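Local coordinates for HdaB,HdaA (Adhesin), HUS-associated diffuse adherence (Escherichia coli, PDB 5D55), which forms the minor tip subunit of the Hda (AAF/IV) pilus, a chaperone-usher fibre of enteroaggregative E. coli linked to adhesion and biofilm, at residues K89-Q92 with G93-T97; I107-D110 with G111-V115. All coordinates share one frame; numbering follows the deposited sequence.

Contact 1: residues K89-Q92 with G93-T97; sequences KGIQ and GVFNT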
loop_
_atom_site.group_PDB
_atom_site.type_symbol
_atom_site.label_atom_id
_atom_site.label_comp_id
_atom_site.label_asym_id
_atom_site.label_seq_id
_atom_site.Cartn_x
_atom_site.Cartn_y
_atom_site.Cartn_z
ATOM N N LYS B 89 18.092 -6.282 -12.938
ATOM C CA LYS B 89 17.228 -5.169 -13.339
ATOM C C LYS B 89 15.750 -5.562 -13.284
ATOM O O LYS B 89 15.390 -6.712 -13.568
ATOM C CB LYS B 89 17.597 -4.689 -14.749
ATOM N N GLY B 90 14.905 -4.603 -12.915
ATOM C CA GLY B 90 13.470 -4.845 -12.810
ATOM C C GLY B 90 12.865 -4.395 -11.492
ATOM O O GLY B 90 11.667 -4.115 -11.429
ATOM N N ILE B 91 13.679 -4.336 -10.448
ATOM C CA ILE B 91 13.234 -4.028 -9.095
ATOM C C ILE B 91 13.951 -2.797 -8.541
ATOM O O ILE B 91 15.031 -2.880 -8.034
ATOM C CB ILE B 91 13.424 -5.237 -8.194
ATOM C CG1 ILE B 91 12.821 -6.452 -8.853
ATOM C CG2 ILE B 91 12.747 -5.061 -6.892
ATOM C CD1 ILE B 91 13.329 -7.699 -8.296
ATOM N N GLN B 92 13.322 -1.652 -8.699
ATOM C CA GLN B 92 13.920 -0.375 -8.427
ATOM C C GLN B 92 14.025 -0.024 -6.940
ATOM O O GLN B 92 13.303 -0.516 -6.134
ATOM C CB GLN B 92 13.164 0.710 -9.167
ATOM C CG GLN B 92 13.323 0.664 -10.654
ATOM C CD GLN B 92 14.441 1.543 -11.143
ATOM O OE1 GLN B 92 14.212 2.568 -11.754
ATOM N NE2 GLN B 92 15.660 1.132 -10.887
ATOM N N GLY B 93 14.967 0.841 -6.634
ATOM C CA GLY B 93 15.235 1.271 -5.283
ATOM C C GLY B 93 16.140 0.425 -4.405
ATOM O O GLY B 93 16.743 -0.499 -4.836
ATOM N N VAL B 94 16.235 0.809 -3.155
ATOM C CA VAL B 94 17.002 0.046 -2.170
ATOM C C VAL B 94 16.028 -0.493 -1.129
ATOM O O VAL B 94 14.939 0.079 -0.929
ATOM C CB VAL B 94 18.102 0.906 -1.474
ATOM C CG1 VAL B 94 19.209 1.287 -2.465
ATOM C CG2 VAL B 94 17.500 2.155 -0.834
ATOM N N PHE B 95 16.425 -1.587 -0.483
ATOM C CA PHE B 95 15.586 -2.298 0.469
ATOM C C PHE B 95 16.344 -2.508 1.754
ATOM O O PHE B 95 17.564 -2.660 1.764
ATOM C CB PHE B 95 15.211 -3.695 -0.048
ATOM C CG PHE B 95 14.264 -3.707 -1.212
ATOM C CD1 PHE B 95 14.698 -3.385 -2.499
ATOM C CD2 PHE B 95 12.942 -4.117 -1.037
ATOM C CE1 PHE B 95 13.812 -3.437 -3.588
ATOM C CE2 PHE B 95 12.048 -4.173 -2.119
ATOM C CZ PHE B 95 12.492 -3.833 -3.397
ATOM N N ASN B 96 15.645 -2.580 2.863
ATOM C CA ASN B 96 16.189 -3.132 4.063
ATOM C C ASN B 96 15.211 -4.102 4.696
ATOM O O ASN B 96 14.128 -4.229 4.237
ATOM C CB ASN B 96 16.650 -2.058 5.036
ATOM C CG ASN B 96 15.524 -1.326 5.684
ATOM O OD1 ASN B 96 14.441 -1.841 5.876
ATOM N ND2 ASN B 96 15.794 -0.118 6.047
ATOM N N THR B 97 15.627 -4.784 5.738
ATOM C CA THR B 97 14.765 -5.706 6.432
ATOM C C THR B 97 14.567 -5.327 7.871
ATOM O O THR B 97 14.555 -6.161 8.703
ATOM C CB THR B 97 15.277 -7.132 6.377
ATOM O OG1 THR B 97 16.583 -7.176 6.913
ATOM C CG2 THR B 97 15.287 -7.636 5.013
HETATM O O HOH W 1 16.645 -3.160 -6.040
#
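I91 meets F95 where a surface loop of HdaB runs into the short strand 94-95, outermost in its sheet, of an immunoglobulin-like pilin fold. The touch is apolar: CG2 of I91 lies 3.7 Å from CZ of F95 and 3.8 Å from CE1 of F95. The methyl comes at the outer end of the ring from an oblique direction, and the two side chains cross at about a right angle. With chi1 of I91 at -50°, CG1 sits beside the backbone N, which leaves CG2 anti to that N and facing F95. The carbonyl O of Q92 also approaches the ring obliquely, 3.9 Å from CE1 of F95. Q92 O has its hydrogen-bond partner in R47 NH2, on the neighbouring strand 45-50.

G93 makes the bend between the loop and the strand. Its phi is positive (84°), a value that glycine adopts easily. F95 is buried, and its ring packs edge-to-face with F86, which I91 also touches, so the loop residue and the strand residue share an aromatic neighbour. On either side of F95 in the chain, V94 pairs with V48 and N96 with F46 through their backbones, which ties the strand to 45-50, while the backbone of F95 itself bonds to that of S84. One water bridges the bend. It donates to the carbonyl O of I91 at 2.6 Å and to the carbonyl O of G93 at 2.9 Å.

Contact 2: residues I107-D110 with G111-V115; sequences IEVD and GNQQV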
loop_
_atom_site.group_PDB
_atom_site.type_symbol
_atom_site.label_atom_id
_atom_site.label_comp_id
_atom_site.label_asym_id
_atom_site.label_seq_id
_atom_site.Cartn_x
_atom_site.Cartn_y
_atom_site.Cartn_z
ATOM N N ILE B 107 21.316 10.439 0.807
ATOM C CA ILE B 107 21.632 10.679 -0.587
ATOM C C ILE B 107 23.140 10.849 -0.584
ATOM O O ILE B 107 23.683 11.660 0.182
ATOM C CB ILE B 107 20.962 11.967 -1.154
ATOM C CG1 ILE B 107 19.430 11.940 -1.015
ATOM C CG2 ILE B 107 21.423 12.228 -2.605
ATOM C CD1 ILE B 107 18.730 10.915 -1.918
ATOM N N GLU B 108 23.826 10.041 -1.385
ATOM C CA GLU B 108 25.289 10.073 -1.424
ATOM C C GLU B 108 25.788 10.303 -2.835
ATOM O O GLU B 108 25.120 9.935 -3.801
ATOM C CB GLU B 108 25.879 8.777 -0.878
ATOM C CG GLU B 108 25.544 8.522 0.596
ATOM C CD GLU B 108 26.226 7.288 1.161
ATOM O OE1 GLU B 108 26.822 6.509 0.380
ATOM O OE2 GLU B 108 26.170 7.102 2.394
ATOM N N VAL B 109 26.982 10.881 -2.942
ATOM C CA VAL B 109 27.641 11.049 -4.222
ATOM C C VAL B 109 27.972 9.658 -4.771
ATOM O O VAL B 109 28.575 8.833 -4.082
ATOM C CB VAL B 109 28.933 11.884 -4.068
ATOM C CG1 VAL B 109 29.640 12.003 -5.393
ATOM C CG2 VAL B 109 28.592 13.277 -3.513
ATOM N N ASP B 110 27.571 9.409 -6.008
ATOM C CA ASP B 110 27.766 8.091 -6.625
ATOM C C ASP B 110 28.964 8.156 -7.578
ATOM O O ASP B 110 28.834 8.585 -8.725
ATOM C CB ASP B 110 26.479 7.665 -7.336
ATOM C CG ASP B 110 26.524 6.223 -7.853
ATOM O OD1 ASP B 110 27.445 5.464 -7.486
ATOM O OD2 ASP B 110 25.629 5.854 -8.638
ATOM N N GLY B 111 30.130 7.761 -7.076
ATOM C CA GLY B 111 31.390 7.843 -7.832
ATOM C C GLY B 111 32.102 9.178 -7.640
ATOM O O GLY B 111 31.456 10.233 -7.573
ATOM N N ASN B 112 33.429 9.138 -7.540
ATOM C CA ASN B 112 34.237 10.365 -7.419
ATOM C C ASN B 112 33.845 11.401 -8.484
ATOM O O ASN B 112 33.807 11.079 -9.674
ATOM C CB ASN B 112 35.727 10.043 -7.553
ATOM C CG ASN B 112 36.316 9.366 -6.319
ATOM O OD1 ASN B 112 35.616 9.015 -5.366
ATOM N ND2 ASN B 112 37.630 9.163 -6.351
ATOM N N GLN B 113 33.548 12.633 -8.069
ATOM C CA GLN B 113 33.064 13.651 -9.013
ATOM C C GLN B 113 33.533 15.049 -8.662
ATOM O O GLN B 113 33.443 15.473 -7.500
ATOM C CB GLN B 113 31.528 13.675 -9.067
ATOM C CG GLN B 113 30.864 12.539 -9.848
ATOM C CD GLN B 113 29.388 12.429 -9.512
ATOM O OE1 GLN B 113 28.566 13.221 -9.988
ATOM N NE2 GLN B 113 29.049 11.460 -8.671
ATOM N N GLN B 114 34.023 15.759 -9.674
ATOM C CA GLN B 114 34.222 17.193 -9.584
ATOM C C GLN B 114 32.919 17.789 -10.072
ATOM O O GLN B 114 32.619 17.756 -11.269
ATOM C CB GLN B 114 35.399 17.656 -10.455
ATOM C CG GLN B 114 35.598 19.162 -10.422
ATOM C CD GLN B 114 36.576 19.694 -11.458
ATOM O OE1 GLN B 114 36.460 20.842 -11.877
ATOM N NE2 GLN B 114 37.543 18.880 -11.860
ATOM N N VAL B 115 32.131 18.290 -9.128
ATOM C CA VAL B 115 30.760 18.699 -9.380
ATOM C C VAL B 115 30.733 20.204 -9.506
ATOM O O VAL B 115 31.245 20.921 -8.636
ATOM C CB VAL B 115 29.819 18.276 -8.224
ATOM C CG1 VAL B 115 28.349 18.635 -8.534
ATOM C CG2 VAL B 115 29.957 16.794 -7.933
#
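V109 and Q113 lie alongside each other and run in opposite directions, across the turn that links strand 102-109 to the short strand 113-114 in the HdaB part of the fusion. CG1 of V109 is the branch that does the touching. It stands anti to the backbone N, with chi1 of V109 at 178°, which carries it toward G111 and Q113. There it lies 3.4 Å from NE2 of Q113 and 3.3 Å from the carbonyl O of G111. The side chain of Q113 is extended beyond CG and reaches back toward V109 and G111. Its NE2 donates to G111 O at 2.9 Å, with an N-H...O angle of 160°. The acceptor lies nearly in the amide plane of Q113. At the other end of the same amide, OE1 of Q113 accepts from R75 N, and bonds at both ends limit rotation of the amide. NE2 of Q113 is also near D110 O, but the angle is too poor for a hydrogen bond. The CB of D110 points away from 111-115. Its OD1 forms a salt bridge with R77, and the N of G111, where the backbone bends, bonds to D28 OD1.

The turn joins two sheets: strand 102-109 lies between 31-38 and 73-79 in the six-stranded sheet, and strand 113-114 pairs with 25-26, whose L26 packs on V109.

Contacts 1 and 2 come in series along the chain, both in the HdaB part of the engineered fusion and within the same AfaD-like region. The distance between their centres is about 21 Å, and their nearest atoms are about 9 Å apart without touching. Contact 1 leads into strand 94-95, the outermost strand on one side of the four-stranded sheet. Strand 102-109 follows in the chain, as part of the six-stranded sheet, and contact 2 lies where it ends. Between the two sites the chain thus passes from one sheet to the other, and beyond contact 2 it enters the small two-stranded sheet of 25-26 and 113-114.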